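Local coordinates for lipoprotein (Colwellia psychrerythraea, PDB 3O0Y), which is of unknown molecular function, but as a putative lipoprotein of a family grouped in a metallopeptidase-type clan it may be related to peptidases, at residues 113-118 / 292-297; 120-125 / 285-290. One frame throughout, in Å; residues are numbered along the deposited sequence.

Contact 1: residues 113-118 / 292-297; sequences TRYFAG and IKQLGD
Arg114 and Gln294 converge on one carboxylate oxygen, OD1 of Asp290, which lies outside the two segments, one helical turn before Gln294. Asp290 takes a salt bridge from NH2 of Arg114 and a hydrogen bond from NE2 of Gln294, so the anion holds both side chains at the same point and probably offsets the charge of the guanidinium. With both groups held there, NE2 of Gln294 settles over one face of the guanidinium, 3.6 Å from Arg114 NH2, the amide and guanidinium planes tilted by 31°. The opposite face carries the carbonyl oxygen of Gly118, the first residue past the helix end, where phi is positive; Gly118 N still bonds to Arg114 O at 3.0 Å. Here the C-terminal turns of helices 100-117 and 284-296 meet within the mainly helical DUF885 fold. Their local axes pass 11.3 Å apart at a crossing angle of -114°, a wide separation bridged by long side chains. Tyr115 spans much of it. Its CG is anti to the backbone N (chi1 175°), which sends the ring along the flank of Gln294, the two side chains running past each other in opposite directions. The Gln294 chain is bent at chi2, bringing OE1 to the ring edge, near its plane and 3.6 Å from Tyr115 CD1, while Gln294 CB lies 4.0 Å from that same carbon. Farther out, Leu295 CD2 comes to 3.6 Å from Tyr115 OH, the two side chains crossing at about a right angle. The phenol oxygen has its main polar partner in the carbonyl of Trp130. A water 3.0 Å from Tyr115 OH, weakly bonded to it, also lies within bonding distance of Gln294 O, though it has more acceptors nearby than protons to give.

Contact 2: residues 120-125 / 285-290; sequences PNFNIG and SVYYQD
Phe122 and Tyr287 form a T-shaped pair in which the tyrosine presents its edge to the phenylalanine face. The ring centroids are 5.7 Å apart and the planes meet at 75°, with Tyr287 CD1 above the rim of the Phe122 ring rather than over its middle. Phe122 has CG anti to its carbonyl carbon (chi1 -68°), and this rotamer carries the ring from the loop across to the helix, at a slant to the Val286 and Tyr287 side chains: CZ comes within 3.6 Å of Tyr287 N, and CE1 packs 3.8 Å from Tyr287 CB. Val286 completes the seat from another direction, its CG1 at the edge of the same ring, near the plane and 4.0 Å from Phe122 CE2. The ring thus rests on two successive residues near the start of helix 284-296, Tyr287 over a face and Val286 at the edge, a mostly apolar docking of the irregular connection between helix 100-117 and the short strand 126-128. On Tyr287, CG stands anti to the backbone N (chi1 179°), turning the ring past Phe122 to the side where Ile124 arrives. CD1 of Ile124 touches Tyr287 CE1 at 4.2 Å, meeting the ring obliquely. Trp193 adds to this cluster, its ring against that of Tyr287 and also touching the Ile124 side chain, while Pro135 packs on the tyrosine as well.

In the fold
Contacts 1 and 2 lie successively along helix 284-296, their centres about 10 Å apart, and on the other side both draw on one continuous run of chain, the end of helix 100-117 and the loop that follows. Contact 2 is nested inside the long loop that contact 1 closes. Arg114 stitches them together: Asp290, whose OD1 is 2.8 Å from Arg114 NH2, belongs to the 285-290 segment, and Arg114 NE packs 3.8 Å from CD of Pro120 in the 120-125 segment. The centre of contact 1 lies about 14 Å from the centre of the chain and that of contact 2 about 20 Å, on the same side of it.

Contact 1: residues 113-118 / 292-297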
loop_
_atom_site.group_PDB
_atom_site.type_symbol
_atom_site.label_atom_id
_atom_site.label_comp_id
_atom_site.label_asym_id
_atom_site.label_seq_id
_atom_site.Cartn_x
_atom_site.Cartn_y
_atom_site.Cartn_z
ATOM N N THR A 113 -1.807 1.436 -17.845
ATOM C CA THR A 113 -2.683 0.424 -18.384
ATOM C C THR A 113 -1.911 -0.906 -18.527
ATOM O O THR A 113 -2.442 -2.018 -18.318
ATOM C CB THR A 113 -3.363 0.873 -19.664
ATOM O OG1 THR A 113 -2.401 1.398 -20.609
ATOM C CG2 THR A 113 -4.456 1.930 -19.364
ATOM N N ARG A 114 -0.624 -0.824 -18.876
ATOM C CA ARG A 114 0.224 -2.045 -18.885
ATOM C C ARG A 114 0.455 -2.601 -17.452
ATOM O O ARG A 114 0.448 -3.798 -17.249
ATOM C CB ARG A 114 1.573 -1.777 -19.537
ATOM C CG ARG A 114 2.686 -2.797 -19.317
ATOM C CD ARG A 114 2.412 -4.229 -19.796
ATOM N NE ARG A 114 3.552 -5.082 -19.447
ATOM C CZ ARG A 114 3.809 -5.539 -18.224
ATOM N NH1 ARG A 114 2.954 -5.280 -17.200
ATOM N NH2 ARG A 114 4.918 -6.222 -18.031
ATOM N N TYR A 115 0.575 -1.721 -16.481
ATOM C CA TYR A 115 0.748 -2.138 -15.099
ATOM C C TYR A 115 -0.487 -2.919 -14.658
ATOM O O TYR A 115 -0.362 -4.002 -14.103
ATOM C CB TYR A 115 0.884 -0.907 -14.224
ATOM C CG TYR A 115 0.945 -1.135 -12.746
ATOM C CD1 TYR A 115 2.083 -1.627 -12.152
ATOM C CD2 TYR A 115 -0.118 -0.766 -11.907
ATOM C CE1 TYR A 115 2.201 -1.719 -10.787
ATOM C CE2 TYR A 115 0.008 -0.843 -10.526
ATOM C CZ TYR A 115 1.157 -1.339 -9.977
ATOM O OH TYR A 115 1.308 -1.402 -8.640
ATOM N N PHE A 116 -1.676 -2.458 -14.987
ATOM C CA PHE A 116 -2.906 -3.199 -14.636
ATOM C C PHE A 116 -3.234 -4.378 -15.548
ATOM O O PHE A 116 -3.968 -5.207 -15.127
ATOM C CB PHE A 116 -4.064 -2.293 -14.580
ATOM C CG PHE A 116 -3.995 -1.281 -13.464
ATOM C CD1 PHE A 116 -3.888 -1.720 -12.120
ATOM C CD2 PHE A 116 -3.977 0.073 -13.732
ATOM C CE1 PHE A 116 -3.733 -0.772 -11.078
ATOM C CE2 PHE A 116 -3.885 1.003 -12.746
ATOM C CZ PHE A 116 -3.756 0.585 -11.398
ATOM N N ALA A 117 -2.654 -4.439 -16.747
ATOM C CA ALA A 117 -2.747 -5.646 -17.568
ATOM C C ALA A 117 -1.883 -6.764 -17.022
ATOM O O ALA A 117 -2.147 -7.927 -17.330
ATOM C CB ALA A 117 -2.342 -5.361 -19.084
ATOM N N GLY A 118 -0.775 -6.433 -16.354
ATOM C CA GLY A 118 0.159 -7.438 -15.882
ATOM C C GLY A 118 1.069 -7.916 -17.002
ATOM O O GLY A 118 0.818 -7.664 -18.178
ATOM N N ILE A 292 10.372 -6.273 -10.336
ATOM C CA ILE A 292 11.357 -5.214 -10.110
ATOM C C ILE A 292 11.061 -4.005 -10.968
ATOM O O ILE A 292 11.153 -2.860 -10.488
ATOM C CB ILE A 292 12.820 -5.766 -10.389
ATOM C CG1 ILE A 292 13.189 -6.779 -9.354
ATOM C CG2 ILE A 292 13.899 -4.636 -10.423
ATOM C CD1 ILE A 292 14.558 -7.488 -9.624
ATOM N N LYS A 293 10.713 -4.255 -12.240
ATOM C CA LYS A 293 10.306 -3.122 -13.113
ATOM C C LYS A 293 9.025 -2.404 -12.598
ATOM O O LYS A 293 8.987 -1.152 -12.484
ATOM C CB LYS A 293 10.119 -3.613 -14.535
ATOM C CG LYS A 293 9.716 -2.384 -15.389
ATOM C CD LYS A 293 9.990 -2.384 -16.864
ATOM C CE LYS A 293 9.834 -0.897 -17.383
ATOM N NZ LYS A 293 10.793 0.165 -16.804
ATOM N N GLN A 294 7.989 -3.165 -12.250
ATOM C CA GLN A 294 6.702 -2.567 -11.922
ATOM C C GLN A 294 6.644 -1.981 -10.517
ATOM O O GLN A 294 5.950 -0.987 -10.293
ATOM C CB GLN A 294 5.560 -3.600 -12.045
ATOM C CG GLN A 294 5.337 -4.237 -13.421
ATOM C CD GLN A 294 5.279 -3.312 -14.564
ATOM O OE1 GLN A 294 4.662 -2.215 -14.520
ATOM N NE2 GLN A 294 5.945 -3.734 -15.654
ATOM N N LEU A 295 7.272 -2.663 -9.572
ATOM C CA LEU A 295 7.193 -2.262 -8.159
ATOM C C LEU A 295 8.468 -1.594 -7.627
ATOM O O LEU A 295 8.442 -0.824 -6.645
ATOM C CB LEU A 295 6.781 -3.498 -7.334
ATOM C CG LEU A 295 5.399 -4.100 -7.659
ATOM C CD1 LEU A 295 5.218 -5.414 -6.865
ATOM C CD2 LEU A 295 4.270 -3.048 -7.327
ATOM N N GLY A 296 9.627 -1.911 -8.198
ATOM C CA GLY A 296 10.823 -1.168 -7.885
ATOM C C GLY A 296 11.171 -0.054 -8.804
ATOM O O GLY A 296 12.100 0.698 -8.504
ATOM N N ASP A 297 10.456 0.049 -9.929
ATOM C CA ASP A 297 10.731 0.975 -11.027
ATOM C C ASP A 297 12.220 0.991 -11.400
ATOM O O ASP A 297 12.881 2.040 -11.470
ATOM C CB ASP A 297 10.219 2.379 -10.622
ATOM C CG ASP A 297 9.962 3.298 -11.801
ATOM O OD1 ASP A 297 10.247 2.935 -12.967
ATOM O OD2 ASP A 297 9.571 4.458 -11.513
HETATM O O HOH W 1 3.786 0.297 -8.743
#

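Contact 2: residues 120-125 / 285-290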
loop_
_atom_site.group_PDB
_atom_site.type_symbol
_atom_site.label_atom_id
_atom_site.label_comp_id
_atom_site.label_asym_id
_atom_site.label_seq_id
_atom_site.Cartn_x
_atom_site.Cartn_y
_atom_site.Cartn_z
ATOM N N PRO A 120 2.381 -9.796 -19.819
ATOM C CA PRO A 120 1.431 -10.406 -20.742
ATOM C C PRO A 120 1.644 -11.873 -20.969
ATOM O O PRO A 120 0.746 -12.518 -21.556
ATOM C CB PRO A 120 1.680 -9.646 -22.056
ATOM C CG PRO A 120 2.278 -8.322 -21.617
ATOM C CD PRO A 120 3.121 -8.700 -20.451
ATOM N N ASN A 121 2.772 -12.421 -20.521
ATOM C CA ASN A 121 2.961 -13.877 -20.604
ATOM C C ASN A 121 2.600 -14.648 -19.346
ATOM O O ASN A 121 2.627 -15.879 -19.358
ATOM C CB ASN A 121 4.380 -14.192 -21.058
ATOM C CG ASN A 121 4.683 -13.647 -22.449
ATOM O OD1 ASN A 121 3.789 -13.472 -23.301
ATOM N ND2 ASN A 121 5.961 -13.431 -22.706
ATOM N N PHE A 122 2.138 -13.941 -18.309
ATOM C CA PHE A 122 1.617 -14.594 -17.117
ATOM C C PHE A 122 0.095 -14.369 -16.986
ATOM O O PHE A 122 -0.350 -13.210 -16.758
ATOM C CB PHE A 122 2.297 -14.029 -15.876
ATOM C CG PHE A 122 3.769 -14.384 -15.769
ATOM C CD1 PHE A 122 4.194 -15.407 -14.944
ATOM C CD2 PHE A 122 4.724 -13.739 -16.592
ATOM C CE1 PHE A 122 5.564 -15.762 -14.891
ATOM C CE2 PHE A 122 6.058 -14.102 -16.548
ATOM C CZ PHE A 122 6.485 -15.093 -15.665
ATOM N N ASN A 123 -0.683 -15.437 -17.006
ATOM C CA ASN A 123 -2.098 -15.347 -16.735
ATOM C C ASN A 123 -2.495 -15.681 -15.307
ATOM O O ASN A 123 -3.678 -15.578 -14.954
ATOM C CB ASN A 123 -2.899 -16.171 -17.720
ATOM C CG ASN A 123 -2.744 -17.635 -17.505
ATOM O OD1 ASN A 123 -1.845 -18.064 -16.835
ATOM N ND2 ASN A 123 -3.627 -18.433 -18.122
ATOM N N ILE A 124 -1.489 -16.003 -14.489
ATOM C CA ILE A 124 -1.670 -16.337 -13.089
ATOM C C ILE A 124 -1.986 -15.155 -12.193
ATOM O O ILE A 124 -1.965 -13.988 -12.626
ATOM C CB ILE A 124 -0.440 -17.143 -12.548
ATOM C CG1 ILE A 124 0.932 -16.417 -12.742
ATOM C CG2 ILE A 124 -0.330 -18.500 -13.276
ATOM C CD1 ILE A 124 1.076 -14.949 -12.253
ATOM N N GLY A 125 -2.355 -15.465 -10.957
ATOM C CA GLY A 125 -2.627 -14.408 -10.000
ATOM C C GLY A 125 -3.877 -13.601 -10.266
ATOM O O GLY A 125 -4.834 -14.086 -10.881
ATOM N N SER A 285 11.734 -16.499 -12.138
ATOM C CA SER A 285 12.774 -15.470 -12.256
ATOM C C SER A 285 12.411 -14.369 -13.225
ATOM O O SER A 285 12.685 -13.167 -13.017
ATOM C CB SER A 285 14.112 -16.046 -12.661
ATOM O OG SER A 285 14.136 -16.319 -14.069
ATOM N N VAL A 286 11.713 -14.774 -14.271
ATOM C CA VAL A 286 11.182 -13.810 -15.190
ATOM C C VAL A 286 10.074 -12.996 -14.538
ATOM O O VAL A 286 9.988 -11.784 -14.750
ATOM C CB VAL A 286 10.705 -14.568 -16.480
ATOM C CG1 VAL A 286 9.918 -13.614 -17.359
ATOM C CG2 VAL A 286 11.950 -15.169 -17.161
ATOM N N TYR A 287 9.217 -13.629 -13.773
ATOM C CA TYR A 287 8.231 -12.904 -12.999
ATOM C C TYR A 287 8.845 -11.821 -12.091
ATOM O O TYR A 287 8.379 -10.675 -12.072
ATOM C CB TYR A 287 7.432 -13.865 -12.158
ATOM C CG TYR A 287 6.387 -13.186 -11.302
ATOM C CD1 TYR A 287 5.097 -13.011 -11.744
ATOM C CD2 TYR A 287 6.733 -12.598 -10.118
ATOM C CE1 TYR A 287 4.153 -12.349 -10.953
ATOM C CE2 TYR A 287 5.846 -11.890 -9.369
ATOM C CZ TYR A 287 4.548 -11.750 -9.782
ATOM O OH TYR A 287 3.634 -11.061 -8.992
ATOM N N TYR A 288 9.908 -12.227 -11.388
ATOM C CA TYR A 288 10.560 -11.328 -10.446
ATOM C C TYR A 288 11.184 -10.160 -11.160
ATOM O O TYR A 288 11.068 -9.009 -10.684
ATOM C CB TYR A 288 11.584 -12.089 -9.584
ATOM C CG TYR A 288 12.126 -11.233 -8.444
ATOM C CD1 TYR A 288 11.256 -10.677 -7.504
ATOM C CD2 TYR A 288 13.505 -11.033 -8.283
ATOM C CE1 TYR A 288 11.753 -9.890 -6.464
ATOM C CE2 TYR A 288 13.989 -10.295 -7.216
ATOM C CZ TYR A 288 13.128 -9.727 -6.352
ATOM O OH TYR A 288 13.637 -8.971 -5.299
ATOM N N GLN A 289 11.802 -10.391 -12.318
ATOM C CA GLN A 289 12.374 -9.262 -13.073
ATOM C C GLN A 289 11.274 -8.230 -13.482
ATOM O O GLN A 289 11.446 -6.993 -13.396
ATOM C CB GLN A 289 13.230 -9.712 -14.277
ATOM C CG GLN A 289 14.122 -8.571 -14.836
ATOM C CD GLN A 289 15.219 -8.093 -13.821
ATOM O OE1 GLN A 289 15.397 -6.859 -13.461
ATOM N NE2 GLN A 289 15.970 -9.074 -13.352
ATOM N N ASP A 290 10.123 -8.723 -13.835
ATOM C CA ASP A 290 8.946 -7.870 -14.055
ATOM C C ASP A 290 8.465 -7.138 -12.810
ATOM O O ASP A 290 8.181 -5.945 -12.873
ATOM C CB ASP A 290 7.782 -8.679 -14.676
ATOM C CG ASP A 290 6.544 -7.789 -14.938
ATOM O OD1 ASP A 290 6.607 -6.891 -15.846
ATOM O OD2 ASP A 290 5.598 -7.884 -14.119
#